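Local structure of dehalogenase-like hydrolase (3UMB) at residues Y19-R24 with A89-E94; Q27-K32 with N80-N85; E34-L39 with Y74-L79; D42-Y47 with D66-A71. The protein probably catalyses the hydrolytic dehalogenation of small (S)-2-haloalkanoic acids, giving the corresponding (R)-2-hydroxyalkanoic acids and a halide ion. All coordinates share one frame; numbering follows the deposited sequence.

Interaction 1 (Y19-R24 with A89-E94); sequences YSVAAR and ATLMRE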
loop_
_atom_site.group_PDB
_atom_site.type_symbol
_atom_site.label_atom_id
_atom_site.label_comp_id
_atom_site.label_asym_id
_atom_site.label_seq_id
_atom_site.Cartn_x
_atom_site.Cartn_y
_atom_site.Cartn_z
ATOM N N TYR A 19 -3.817 12.193 -16.515
ATOM C CA TYR A 19 -3.986 11.526 -17.812
ATOM C C TYR A 19 -2.768 11.697 -18.745
ATOM O O TYR A 19 -2.289 10.710 -19.344
ATOM C CB TYR A 19 -5.282 11.975 -18.523
ATOM C CG TYR A 19 -5.540 11.160 -19.748
ATOM C CD1 TYR A 19 -6.419 10.077 -19.705
ATOM C CD2 TYR A 19 -4.864 11.427 -20.948
ATOM C CE1 TYR A 19 -6.628 9.283 -20.829
ATOM C CE2 TYR A 19 -5.064 10.643 -22.075
ATOM C CZ TYR A 19 -5.942 9.574 -22.010
ATOM O OH TYR A 19 -6.155 8.789 -23.129
ATOM N N SER A 20 -2.254 12.929 -18.859
ATOM C CA SER A 20 -1.260 13.234 -19.891
ATOM C C SER A 20 0.037 12.444 -19.746
ATOM O O SER A 20 0.850 12.445 -20.660
ATOM C CB SER A 20 -0.975 14.745 -19.963
ATOM O OG SER A 20 -0.306 15.236 -18.788
ATOM N N VAL A 21 0.240 11.778 -18.611
ATOM C CA VAL A 21 1.449 10.993 -18.409
ATOM C C VAL A 21 1.283 9.624 -19.052
ATOM O O VAL A 21 2.190 9.133 -19.734
ATOM C CB VAL A 21 1.825 10.857 -16.919
ATOM C CG1 VAL A 21 3.089 10.072 -16.781
ATOM C CG2 VAL A 21 1.989 12.240 -16.252
ATOM N N ALA A 22 0.113 9.017 -18.876
ATOM C CA ALA A 22 -0.159 7.716 -19.491
ATOM C C ALA A 22 0.030 7.811 -21.008
ATOM O O ALA A 22 0.765 7.009 -21.605
ATOM C CB ALA A 22 -1.554 7.246 -19.121
ATOM N N ALA A 23 -0.557 8.857 -21.605
ATOM C CA ALA A 23 -0.466 9.134 -23.055
ATOM C C ALA A 23 0.958 9.326 -23.606
ATOM O O ALA A 23 1.267 8.928 -24.726
ATOM C CB ALA A 23 -1.318 10.353 -23.384
ATOM N N ARG A 24 1.815 9.948 -22.825
ATOM C CA ARG A 24 3.216 10.168 -23.195
ATOM C C ARG A 24 4.096 8.920 -22.948
ATOM O O ARG A 24 5.184 8.771 -23.517
ATOM C CB ARG A 24 3.724 11.346 -22.361
ATOM C CG ARG A 24 5.236 11.469 -22.191
ATOM C CD ARG A 24 5.898 11.880 -23.465
ATOM N NE ARG A 24 5.694 13.303 -23.710
ATOM C CZ ARG A 24 6.126 13.940 -24.792
ATOM N NH1 ARG A 24 6.777 13.273 -25.755
ATOM N NH2 ARG A 24 5.900 15.245 -24.912
ATOM N N ALA A 89 13.876 11.511 -17.813
ATOM C CA ALA A 89 13.709 12.972 -17.770
ATOM C C ALA A 89 12.383 13.376 -18.423
ATOM O O ALA A 89 11.601 14.098 -17.843
ATOM C CB ALA A 89 14.921 13.696 -18.407
ATOM N N THR A 90 12.076 12.847 -19.589
ATOM C CA THR A 90 10.842 13.218 -20.294
ATOM C C THR A 90 9.586 12.928 -19.527
ATOM O O THR A 90 8.598 13.662 -19.633
ATOM C CB THR A 90 10.707 12.480 -21.638
ATOM O OG1 THR A 90 11.790 12.852 -22.482
ATOM C CG2 THR A 90 9.396 12.840 -22.334
ATOM N N LEU A 91 9.579 11.826 -18.784
ATOM C CA LEU A 91 8.324 11.410 -18.139
ATOM C C LEU A 91 8.149 12.167 -16.862
ATOM O O LEU A 91 7.047 12.479 -16.478
ATOM C CB LEU A 91 8.272 9.900 -17.888
ATOM C CG LEU A 91 7.777 9.086 -19.094
ATOM C CD1 LEU A 91 7.828 7.593 -18.755
ATOM C CD2 LEU A 91 6.354 9.527 -19.490
HETATM N N MSE A 92 9.268 12.432 -16.208
HETATM C CA MSE A 92 9.306 13.248 -15.004
HETATM C C MSE A 92 8.890 14.724 -15.331
HETATM O O MSE A 92 7.950 15.235 -14.694
HETATM C CB MSE A 92 10.680 13.088 -14.282
HETATM C CG MSE A 92 10.908 11.671 -13.513
HETATM SE SE MSE A 92 9.292 11.012 -12.579
HETATM C CE MSE A 92 9.381 12.286 -11.036
ATOM N N ARG A 93 9.489 15.353 -16.356
ATOM C CA ARG A 93 8.990 16.642 -16.884
ATOM C C ARG A 93 7.497 16.626 -17.038
ATOM O O ARG A 93 6.784 17.498 -16.548
ATOM C CB ARG A 93 9.576 16.976 -18.263
ATOM C CG ARG A 93 11.048 17.382 -18.227
ATOM C CD ARG A 93 11.526 18.051 -19.516
ATOM N NE ARG A 93 12.262 17.148 -20.416
ATOM C CZ ARG A 93 13.555 16.808 -20.306
ATOM N NH1 ARG A 93 14.316 17.255 -19.301
ATOM N NH2 ARG A 93 14.091 15.988 -21.211
ATOM N N GLU A 94 7.010 15.609 -17.722
ATOM C CA GLU A 94 5.601 15.483 -17.891
ATOM C C GLU A 94 4.926 15.517 -16.546
ATOM O O GLU A 94 3.855 16.099 -16.415
ATOM C CB GLU A 94 5.260 14.185 -18.611
ATOM C CG GLU A 94 3.927 14.252 -19.248
ATOM C CD GLU A 94 3.928 15.068 -20.508
ATOM O OE1 GLU A 94 4.985 15.124 -21.193
ATOM O OE2 GLU A 94 2.861 15.644 -20.802
#
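Arg-24 reaches from the helix of 19-24 to that of 89-94 and meets Leu-91, Thr-90 and Glu-94 in turn along its length. CB only brushes the carboxylate of Glu-94; a chi1 of 159° sets CG roughly anti to the backbone N, and there Arg-24 CG sits 3.5 Å from Leu-91 CD2. The chain then bends at chi2 and chi3, laying Arg-24 CD against the methyl of Thr-90, 3.8 Å from its CG2. At NE the chemistry changes to a salt bridge, with Arg-24 NE donating to Glu-94 OE1 over 3.2 Å. The N-H is fairly straight at 156°, but it comes from well above the carboxylate plane and the two flat groups are strongly inclined, so a single oxygen is gripped and no two-pronged pairing forms. Thr-90 CG2 lies over one face of the guanidinium; its hydroxyl turns back to the carbonyl of His-86.

The two segments, nearly antiparallel, belong to the four-helix cap that is inserted between strands of the Rossmann-like core in this haloacid dehalogenase family. Their axes run 9.7 Å apart, and the cover beside the arginine is apolar: Val-21 CG2 slides past Glu-94 CG at 4.1 Å, while Val-21 CG1 approaches Leu-91 CD2 to 4.3 Å. Ser-20 OG stands 3.8 Å from the second carboxylate oxygen, Glu-94 OE2. A potassium ion lies about 5 Å from the nearest atom of the Glu-94 side chain.

Interaction 2 (Q27-K32 with N80-N85); sequences QLFPGK and NLPLGN. With MG (magnesium ion), chain I.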
loop_
_atom_site.group_PDB
_atom_site.type_symbol
_atom_site.label_atom_id
_atom_site.label_comp_id
_atom_site.label_asym_id
_atom_site.label_seq_id
_atom_site.Cartn_x
_atom_site.Cartn_y
_atom_site.Cartn_z
ATOM N N GLN A 27 3.873 6.779 -26.006
ATOM C CA GLN A 27 4.661 7.240 -27.135
ATOM C C GLN A 27 6.104 6.817 -27.029
ATOM O O GLN A 27 6.773 6.660 -28.060
ATOM C CB GLN A 27 4.590 8.776 -27.268
ATOM C CG GLN A 27 5.259 9.363 -28.553
ATOM C CD GLN A 27 6.810 9.336 -28.542
ATOM O OE1 GLN A 27 7.444 9.419 -27.478
ATOM N NE2 GLN A 27 7.416 9.229 -29.735
ATOM N N LEU A 28 6.628 6.705 -25.811
ATOM C CA LEU A 28 8.022 6.298 -25.656
ATOM C C LEU A 28 8.134 4.765 -25.662
ATOM O O LEU A 28 9.202 4.228 -25.956
ATOM C CB LEU A 28 8.616 6.859 -24.361
ATOM C CG LEU A 28 8.725 8.390 -24.188
ATOM C CD1 LEU A 28 8.193 8.804 -22.807
ATOM C CD2 LEU A 28 10.163 8.950 -24.426
ATOM N N PHE A 29 7.016 4.107 -25.334
ATOM C CA PHE A 29 6.939 2.675 -25.058
ATOM C C PHE A 29 5.668 2.153 -25.684
ATOM O O PHE A 29 4.646 1.992 -24.995
ATOM C CB PHE A 29 6.911 2.418 -23.548
ATOM C CG PHE A 29 8.128 2.916 -22.842
ATOM C CD1 PHE A 29 9.392 2.589 -23.309
ATOM C CD2 PHE A 29 8.015 3.703 -21.709
ATOM C CE1 PHE A 29 10.540 3.064 -22.660
ATOM C CE2 PHE A 29 9.154 4.156 -21.031
ATOM C CZ PHE A 29 10.420 3.844 -21.500
ATOM N N PRO A 30 5.716 1.903 -27.003
ATOM C CA PRO A 30 4.514 1.576 -27.741
ATOM C C PRO A 30 3.950 0.215 -27.314
ATOM O O PRO A 30 4.702 -0.762 -27.153
ATOM C CB PRO A 30 4.990 1.554 -29.196
ATOM C CG PRO A 30 6.344 2.152 -29.201
ATOM C CD PRO A 30 6.908 1.890 -27.860
ATOM N N GLY A 31 2.635 0.192 -27.122
ATOM C CA GLY A 31 1.930 -0.950 -26.559
ATOM C C GLY A 31 2.010 -1.134 -25.032
ATOM O O GLY A 31 1.350 -2.012 -24.511
ATOM N N LYS A 32 2.786 -0.309 -24.320
ATOM C CA LYS A 32 3.048 -0.524 -22.871
ATOM C C LYS A 32 2.742 0.677 -21.948
ATOM O O LYS A 32 3.202 0.724 -20.793
ATOM C CB LYS A 32 4.508 -0.973 -22.678
ATOM C CG LYS A 32 4.875 -2.260 -23.431
ATOM C CD LYS A 32 4.139 -3.494 -22.877
ATOM C CE LYS A 32 4.142 -4.650 -23.875
ATOM N NZ LYS A 32 5.519 -4.886 -24.436
ATOM N N ASN A 80 10.234 -4.579 -18.423
ATOM C CA ASN A 80 11.284 -4.717 -19.451
ATOM C C ASN A 80 11.336 -3.605 -20.499
ATOM O O ASN A 80 11.658 -3.878 -21.657
ATOM C CB ASN A 80 11.174 -6.086 -20.138
ATOM C CG ASN A 80 11.467 -7.202 -19.189
ATOM O OD1 ASN A 80 12.445 -7.119 -18.432
ATOM N ND2 ASN A 80 10.637 -8.258 -19.211
ATOM N N LEU A 81 11.099 -2.364 -20.056
ATOM C CA LEU A 81 11.120 -1.166 -20.902
ATOM C C LEU A 81 12.453 -0.383 -20.893
ATOM O O LEU A 81 13.021 -0.155 -19.821
ATOM C CB LEU A 81 9.999 -0.230 -20.453
ATOM C CG LEU A 81 8.611 -0.847 -20.330
ATOM C CD1 LEU A 81 7.630 0.227 -19.789
ATOM C CD2 LEU A 81 8.138 -1.400 -21.664
ATOM N N PRO A 82 12.944 0.059 -22.085
ATOM C CA PRO A 82 14.210 0.822 -22.211
ATOM C C PRO A 82 14.222 2.293 -21.670
ATOM O O PRO A 82 14.270 3.261 -22.448
ATOM C CB PRO A 82 14.490 0.789 -23.719
ATOM C CG PRO A 82 13.201 0.616 -24.345
ATOM C CD PRO A 82 12.395 -0.260 -23.415
ATOM N N LEU A 83 14.235 2.425 -20.343
ATOM C CA LEU A 83 14.207 3.714 -19.657
ATOM C C LEU A 83 15.616 4.131 -19.240
ATOM O O LEU A 83 16.105 3.744 -18.188
ATOM C CB LEU A 83 13.299 3.652 -18.413
ATOM C CG LEU A 83 13.138 4.953 -17.602
ATOM C CD1 LEU A 83 11.799 5.637 -17.935
ATOM C CD2 LEU A 83 13.258 4.676 -16.112
ATOM N N GLY A 84 16.258 4.925 -20.081
ATOM C CA GLY A 84 17.502 5.588 -19.701
ATOM C C GLY A 84 17.221 7.057 -19.360
ATOM O O GLY A 84 16.072 7.451 -19.185
ATOM N N ASN A 85 18.273 7.868 -19.310
ATOM C CA ASN A 85 18.143 9.240 -18.854
ATOM C C ASN A 85 17.101 10.072 -19.645
ATOM O O ASN A 85 16.238 10.707 -19.034
ATOM C CB ASN A 85 19.512 9.921 -18.809
ATOM C CG ASN A 85 20.454 9.256 -17.825
ATOM O OD1 ASN A 85 20.089 9.002 -16.670
ATOM N ND2 ASN A 85 21.680 8.966 -18.276
HETATM MG MG MG I . 13.681 -6.559 -16.355
#
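Phe-29 loses more surface to this contact than any other residue in it, its ring face against Leu-81 and its edge reaching along the loop of 80-85. Leu-81 CB sits over the ring face in a CH-pi contact, 4.1 Å from the centroid of the Phe-29 ring and 13° off its normal, while Leu-81 CD1 extends over the CD2 side of the same face, 4.0 Å from Phe-29 CD2. Leu-28 CB covers the opposite face, so the ring is sandwiched between aliphatic groups. Its far edge meets Pro-82: Phe-29 CE1 is 3.7 Å from Pro-82 O, which lies in the ring plane, and touches Pro-82 CD as well.

Leu-81 divides its two methyls between partners. With CG anti to the carbonyl carbon (chi1 -51°), CD1 faces the phenyl ring and CD2 goes to the aliphatic root of Lys-32, 3.8 Å from Lys-32 CB. Both backbones are tightly turned here. A type II beta turn closes with Lys-32 N bonded to Phe-29 O at 3.0 Å; in the other segment, Pro-82 is the centre of an inverse gamma turn, Leu-83 N reaching Leu-81 O at 2.9 Å. Just upstream, Asn-80 ends helix 64-78 as the C-prime residue of a Schellman motif, and its OD1 binds a magnesium ion at 2.5 Å, together with the carbonyl of Ala-77.

This surface patch joins two interhelical connections of the cap: Phe-29 and Leu-81 both rest on Leu-36 of helix 33-54, Leu-28 leans on Ala-87 and Leu-91 of helix 85-96, and Leu-83 packs against Leu-72 and Cys-76 of helix 64-78.

Interaction 3 (E34-L39 with Y74-L79); sequences EALSVL and YACARL. With MG (magnesium ion), chain I.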
loop_
_atom_site.group_PDB
_atom_site.type_symbol
_atom_site.label_atom_id
_atom_site.label_comp_id
_atom_site.label_asym_id
_atom_site.label_seq_id
_atom_site.Cartn_x
_atom_site.Cartn_y
_atom_site.Cartn_z
ATOM N N GLU A 34 -0.441 1.958 -20.881
ATOM C CA GLU A 34 -1.435 1.786 -19.847
ATOM C C GLU A 34 -0.877 0.859 -18.746
ATOM O O GLU A 34 -1.221 1.029 -17.569
ATOM C CB GLU A 34 -2.732 1.253 -20.432
ATOM C CG GLU A 34 -4.001 1.448 -19.581
ATOM C CD GLU A 34 -5.230 0.749 -20.217
ATOM O OE1 GLU A 34 -5.280 0.628 -21.470
ATOM O OE2 GLU A 34 -6.148 0.317 -19.479
ATOM N N ALA A 35 -0.014 -0.098 -19.135
ATOM C CA ALA A 35 0.610 -1.021 -18.180
ATOM C C ALA A 35 1.628 -0.302 -17.293
ATOM O O ALA A 35 1.603 -0.482 -16.066
ATOM C CB ALA A 35 1.271 -2.186 -18.897
ATOM N N LEU A 36 2.516 0.495 -17.904
ATOM C CA LEU A 36 3.502 1.249 -17.151
ATOM C C LEU A 36 2.822 2.178 -16.145
ATOM O O LEU A 36 3.276 2.292 -14.996
ATOM C CB LEU A 36 4.401 2.089 -18.065
ATOM C CG LEU A 36 5.455 2.987 -17.425
ATOM C CD1 LEU A 36 6.315 2.234 -16.426
ATOM C CD2 LEU A 36 6.385 3.662 -18.454
ATOM N N SER A 37 1.754 2.845 -16.605
ATOM C CA SER A 37 1.203 3.965 -15.883
ATOM C C SER A 37 0.485 3.382 -14.679
ATOM O O SER A 37 0.712 3.818 -13.558
ATOM C CB SER A 37 0.324 4.866 -16.779
ATOM O OG SER A 37 -0.986 4.365 -16.888
ATOM N N VAL A 38 -0.296 2.332 -14.902
ATOM C CA VAL A 38 -0.834 1.552 -13.795
ATOM C C VAL A 38 0.225 1.050 -12.786
ATOM O O VAL A 38 0.076 1.307 -11.579
ATOM C CB VAL A 38 -1.644 0.348 -14.264
ATOM C CG1 VAL A 38 -2.195 -0.381 -13.051
ATOM C CG2 VAL A 38 -2.810 0.794 -15.184
ATOM N N LEU A 39 1.267 0.328 -13.255
ATOM C CA LEU A 39 2.276 -0.232 -12.346
ATOM C C LEU A 39 2.995 0.869 -11.588
ATOM O O LEU A 39 3.278 0.728 -10.417
ATOM C CB LEU A 39 3.287 -1.132 -13.073
ATOM C CG LEU A 39 4.355 -1.820 -12.241
ATOM C CD1 LEU A 39 3.721 -2.584 -11.083
ATOM C CD2 LEU A 39 5.272 -2.702 -13.144
ATOM N N TYR A 74 11.451 1.143 -10.938
ATOM C CA TYR A 74 11.039 -0.240 -10.684
ATOM C C TYR A 74 10.074 -0.684 -11.811
ATOM O O TYR A 74 10.216 -1.786 -12.369
ATOM C CB TYR A 74 10.361 -0.430 -9.333
ATOM C CG TYR A 74 9.785 -1.808 -9.208
ATOM C CD1 TYR A 74 10.525 -2.822 -8.633
ATOM C CD2 TYR A 74 8.508 -2.088 -9.650
ATOM C CE1 TYR A 74 10.040 -4.105 -8.524
ATOM C CE2 TYR A 74 7.978 -3.371 -9.548
ATOM C CZ TYR A 74 8.779 -4.393 -8.980
ATOM O OH TYR A 74 8.328 -5.692 -8.862
ATOM N N ALA A 75 9.085 0.152 -12.128
ATOM C CA ALA A 75 8.031 -0.283 -13.083
ATOM C C ALA A 75 8.657 -0.606 -14.473
ATOM O O ALA A 75 8.269 -1.548 -15.150
ATOM C CB ALA A 75 6.965 0.763 -13.207
ATOM N N CYS A 76 9.667 0.159 -14.863
ATOM C CA CYS A 76 10.284 -0.069 -16.171
ATOM C C CYS A 76 11.116 -1.354 -16.200
ATOM O O CYS A 76 11.014 -2.078 -17.166
ATOM C CB CYS A 76 11.094 1.145 -16.614
ATOM S SG CYS A 76 9.987 2.484 -17.198
ATOM N N ALA A 77 11.874 -1.615 -15.132
ATOM C CA ALA A 77 12.667 -2.815 -14.950
ATOM C C ALA A 77 11.783 -4.025 -14.999
ATOM O O ALA A 77 12.067 -4.956 -15.738
ATOM C CB ALA A 77 13.462 -2.782 -13.586
ATOM N N ARG A 78 10.684 -3.988 -14.251
ATOM C CA ARG A 78 9.697 -5.088 -14.190
ATOM C C ARG A 78 9.035 -5.368 -15.536
ATOM O O ARG A 78 8.741 -6.493 -15.873
ATOM C CB ARG A 78 8.645 -4.732 -13.136
ATOM C CG ARG A 78 7.331 -5.500 -13.090
ATOM C CD ARG A 78 7.353 -6.754 -12.184
ATOM N NE ARG A 78 5.977 -7.242 -11.986
ATOM C CZ ARG A 78 5.173 -6.925 -10.944
ATOM N NH1 ARG A 78 5.578 -6.172 -9.912
ATOM N NH2 ARG A 78 3.936 -7.407 -10.922
ATOM N N LEU A 79 8.766 -4.304 -16.291
ATOM C CA LEU A 79 7.998 -4.386 -17.508
ATOM C C LEU A 79 8.940 -4.474 -18.699
ATOM O O LEU A 79 8.492 -4.431 -19.854
ATOM C CB LEU A 79 7.099 -3.141 -17.645
ATOM C CG LEU A 79 5.756 -3.070 -16.901
ATOM C CD1 LEU A 79 5.105 -1.726 -17.166
ATOM C CD2 LEU A 79 4.846 -4.245 -17.322
HETATM MG MG MG I . 13.681 -6.559 -16.355
#
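Leu-39 overlaps Ala-75, Arg-78 and Leu-79, its CD2 lying among them: 3.5 Å from Arg-78 CG and 3.7 Å from Ala-75 CA. Here helices 33-54 and 64-78 of the helical cap characteristic of L-2-haloacid dehalogenases pack across each other, their axes 9.4 Å apart and 135° from one another in direction. No hydrogen bond spans the contact; aliphatic surface carries it.

A turn earlier on the same helix, Leu-36 has CG anti to its backbone nitrogen, and chi1 of 177° with chi2 of 51° brings CD1 onto the methyl of Ala-75 (3.6 Å to its CB) and within 3.8 Å of Cys-76 SG. The small side chain of Ala-75 thus receives both leucines, and the backbones come closest there.

The polar end of Arg-78 is held on its own helix, NH1 donating to Tyr-74 OH at 3.0 Å, while Leu-39 CD1 lies over one guanidinium face. The outer side of helix 64-78 belongs to the dimer interface: Tyr-74, Ala-77 and Arg-78 pack against Pro-205, Pro-204 and His-203 of the second subunit. Near the end of the helix, Ala-77 O binds a magnesium ion at 2.4 Å. Packing is tightest where Leu-79, just past the helix, pushes CD1 against the Leu-36 backbone, 3.4 Å from Leu-36 CA.

Interaction 4 (D42-Y47 with D66-A71); sequences DRQIDY and DVTVDA. With MG (magnesium ion), chain H.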
loop_
_atom_site.group_PDB
_atom_site.type_symbol
_atom_site.label_atom_id
_atom_site.label_comp_id
_atom_site.label_asym_id
_atom_site.label_seq_id
_atom_site.Cartn_x
_atom_site.Cartn_y
_atom_site.Cartn_z
ATOM N N ASP A 42 0.701 2.409 -8.807
ATOM C CA ASP A 42 0.706 1.393 -7.761
ATOM C C ASP A 42 1.961 1.483 -6.908
ATOM O O ASP A 42 1.881 1.611 -5.693
ATOM C CB ASP A 42 0.641 -0.019 -8.347
ATOM C CG ASP A 42 0.509 -1.131 -7.261
ATOM O OD1 ASP A 42 -0.571 -1.195 -6.594
ATOM O OD2 ASP A 42 1.476 -1.945 -7.094
ATOM N N ARG A 43 3.122 1.380 -7.529
ATOM C CA ARG A 43 4.373 1.355 -6.739
ATOM C C ARG A 43 4.676 2.700 -6.104
ATOM O O ARG A 43 5.225 2.753 -5.013
ATOM C CB ARG A 43 5.573 0.787 -7.522
ATOM C CG ARG A 43 5.432 -0.729 -7.745
ATOM C CD ARG A 43 5.405 -1.460 -6.404
ATOM N NE ARG A 43 6.029 -2.778 -6.460
ATOM C CZ ARG A 43 5.384 -3.919 -6.763
ATOM N NH1 ARG A 43 6.022 -5.092 -6.746
ATOM N NH2 ARG A 43 4.093 -3.925 -7.096
ATOM N N GLN A 44 4.242 3.791 -6.744
ATOM C CA GLN A 44 4.471 5.114 -6.154
ATOM C C GLN A 44 3.794 5.200 -4.786
ATOM O O GLN A 44 4.407 5.537 -3.791
ATOM C CB GLN A 44 4.023 6.214 -7.118
ATOM C CG GLN A 44 4.008 7.606 -6.566
ATOM C CD GLN A 44 3.215 8.559 -7.449
ATOM O OE1 GLN A 44 2.058 8.290 -7.756
ATOM N NE2 GLN A 44 3.866 9.649 -7.917
ATOM N N ILE A 45 2.541 4.806 -4.750
ATOM C CA ILE A 45 1.791 4.793 -3.543
ATOM C C ILE A 45 2.268 3.695 -2.593
ATOM O O ILE A 45 2.449 3.947 -1.438
ATOM C CB ILE A 45 0.311 4.774 -3.872
ATOM C CG1 ILE A 45 -0.074 6.128 -4.454
ATOM C CG2 ILE A 45 -0.543 4.539 -2.623
ATOM C CD1 ILE A 45 0.161 7.329 -3.442
ATOM N N ASP A 46 2.517 2.495 -3.084
ATOM C CA ASP A 46 3.017 1.446 -2.239
ATOM C C ASP A 46 4.246 1.924 -1.488
ATOM O O ASP A 46 4.361 1.669 -0.292
ATOM C CB ASP A 46 3.410 0.236 -3.063
ATOM C CG ASP A 46 2.224 -0.545 -3.546
ATOM O OD1 ASP A 46 1.083 -0.166 -3.153
ATOM O OD2 ASP A 46 2.464 -1.510 -4.334
ATOM N N TYR A 47 5.177 2.593 -2.198
ATOM C CA TYR A 47 6.433 3.027 -1.606
ATOM C C TYR A 47 6.246 4.094 -0.547
ATOM O O TYR A 47 6.937 4.062 0.451
ATOM C CB TYR A 47 7.454 3.476 -2.662
ATOM C CG TYR A 47 8.046 2.362 -3.544
ATOM C CD1 TYR A 47 7.831 0.988 -3.271
ATOM C CD2 TYR A 47 8.871 2.665 -4.615
ATOM C CE1 TYR A 47 8.384 -0.038 -4.103
ATOM C CE2 TYR A 47 9.432 1.644 -5.447
ATOM C CZ TYR A 47 9.194 0.313 -5.169
ATOM O OH TYR A 47 9.769 -0.655 -5.966
ATOM N N ASP A 66 11.330 12.003 -5.532
ATOM C CA ASP A 66 12.318 10.944 -5.587
ATOM C C ASP A 66 11.661 9.561 -5.454
ATOM O O ASP A 66 12.144 8.576 -6.055
ATOM C CB ASP A 66 13.395 11.176 -4.517
ATOM C CG ASP A 66 13.928 12.644 -4.513
ATOM O OD1 ASP A 66 14.769 13.010 -5.356
ATOM O OD2 ASP A 66 13.486 13.438 -3.684
ATOM N N VAL A 67 10.585 9.472 -4.658
ATOM C CA VAL A 67 9.795 8.243 -4.593
ATOM C C VAL A 67 9.169 7.955 -5.956
ATOM O O VAL A 67 9.001 6.793 -6.315
ATOM C CB VAL A 67 8.684 8.258 -3.470
ATOM C CG1 VAL A 67 7.725 7.041 -3.622
ATOM C CG2 VAL A 67 9.343 8.336 -2.015
ATOM N N THR A 68 8.802 9.010 -6.704
ATOM C CA THR A 68 8.119 8.836 -7.990
ATOM C C THR A 68 9.155 8.309 -9.031
ATOM O O THR A 68 8.855 7.503 -9.872
ATOM C CB THR A 68 7.380 10.121 -8.416
ATOM O OG1 THR A 68 6.287 10.362 -7.528
ATOM C CG2 THR A 68 6.839 10.029 -9.840
ATOM N N VAL A 69 10.387 8.755 -8.929
ATOM C CA VAL A 69 11.472 8.269 -9.786
ATOM C C VAL A 69 11.710 6.779 -9.480
ATOM O O VAL A 69 11.635 5.953 -10.377
ATOM C CB VAL A 69 12.731 9.157 -9.565
ATOM C CG1 VAL A 69 13.982 8.552 -10.192
ATOM C CG2 VAL A 69 12.454 10.596 -10.097
ATOM N N ASP A 70 11.902 6.451 -8.194
ATOM C CA ASP A 70 12.028 5.060 -7.746
ATOM C C ASP A 70 10.924 4.172 -8.324
ATOM O O ASP A 70 11.194 3.107 -8.866
ATOM C CB ASP A 70 11.975 4.969 -6.231
ATOM C CG ASP A 70 13.107 5.671 -5.565
ATOM O OD1 ASP A 70 14.086 5.915 -6.279
ATOM O OD2 ASP A 70 13.001 6.013 -4.354
ATOM N N ALA A 71 9.680 4.578 -8.167
ATOM C CA ALA A 71 8.567 3.755 -8.637
ATOM C C ALA A 71 8.629 3.602 -10.159
ATOM O O ALA A 71 8.329 2.529 -10.687
ATOM C CB ALA A 71 7.195 4.330 -8.216
HETATM MG MG MG H . -1.107 -1.704 -4.413
HETATM O O HOH W 1 0.206 -3.411 -5.398
HETATM O O HOH W 2 -2.963 -0.838 -5.597
#
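A short bond, 2.6 Å as modelled, stands out here: Gln-44 NE2 donates to Thr-68 OG1, nearly straight at 165° and within the plane of the amide. The two side chains run alongside each other and point the same way. Gln-44 has CG anti to its backbone nitrogen (chi1 171°) and is extended beyond it, which brings the amide level with the hydroxyl. Both groups are buried and further engaged: the same NE2 bonds to Tyr-95 OH, Gln-44 OE1 accepts from Arg-41, and Thr-68 OG1 pairs with the carbonyl of Phe-64. These bonds fix how the amide is turned.

Ala-71 lets the helices draw close, its CB only 3.3 Å from Gln-44 N and the axes 8.3 Å apart. Tyr-47 packs one turn further along, with its CB 3.7 Å from Val-67 CG1; the edge of its ring meets the Asp-70 backbone carbon, and CE2 touches Ala-71 CA. Its hydroxyl leaves the contact for Glu-206 of the second subunit, which also pairs with Arg-43.

On the side of segment 42-47 turned from 66-71, Asp-42 OD1 binds a magnesium ion at 2.3 Å; two waters share the ion, and so does Asp-42 OD1 of the second subunit. Arg-43 NH2 makes a salt bridge to Asp-42 OD2, which lies in the guanidinium plane of Arg-43, at its edge. Asp-46 also belongs to the site, though its OD1 stays 3.0 Å from the ion. One helix thus combines close, alanine-mediated packing inside the cap with a metal site bridging the two subunits.

Overall arrangement
All four contacts lie in the helical cap. Interaction 4 is buried, interactions 1 and 3 are partly so, and interaction 2 is a surface contact between connecting loops. Interactions 3 and 4 hold the same pair, helices 33-54 and 64-78, yet differ: the first is purely apolar, the second turns on an amide–hydroxyl bond. Interaction 1 instead bridges helices 19-28 and 85-96 with a salt bridge. Leu-36 and Leu-91 tie interaction 3 to interaction 1, and Leu-28 ties interaction 2 to the latter. Interactions 2 and 3 share one magnesium ion; interaction 4 touches another, and with interaction 3 it faces the second subunit.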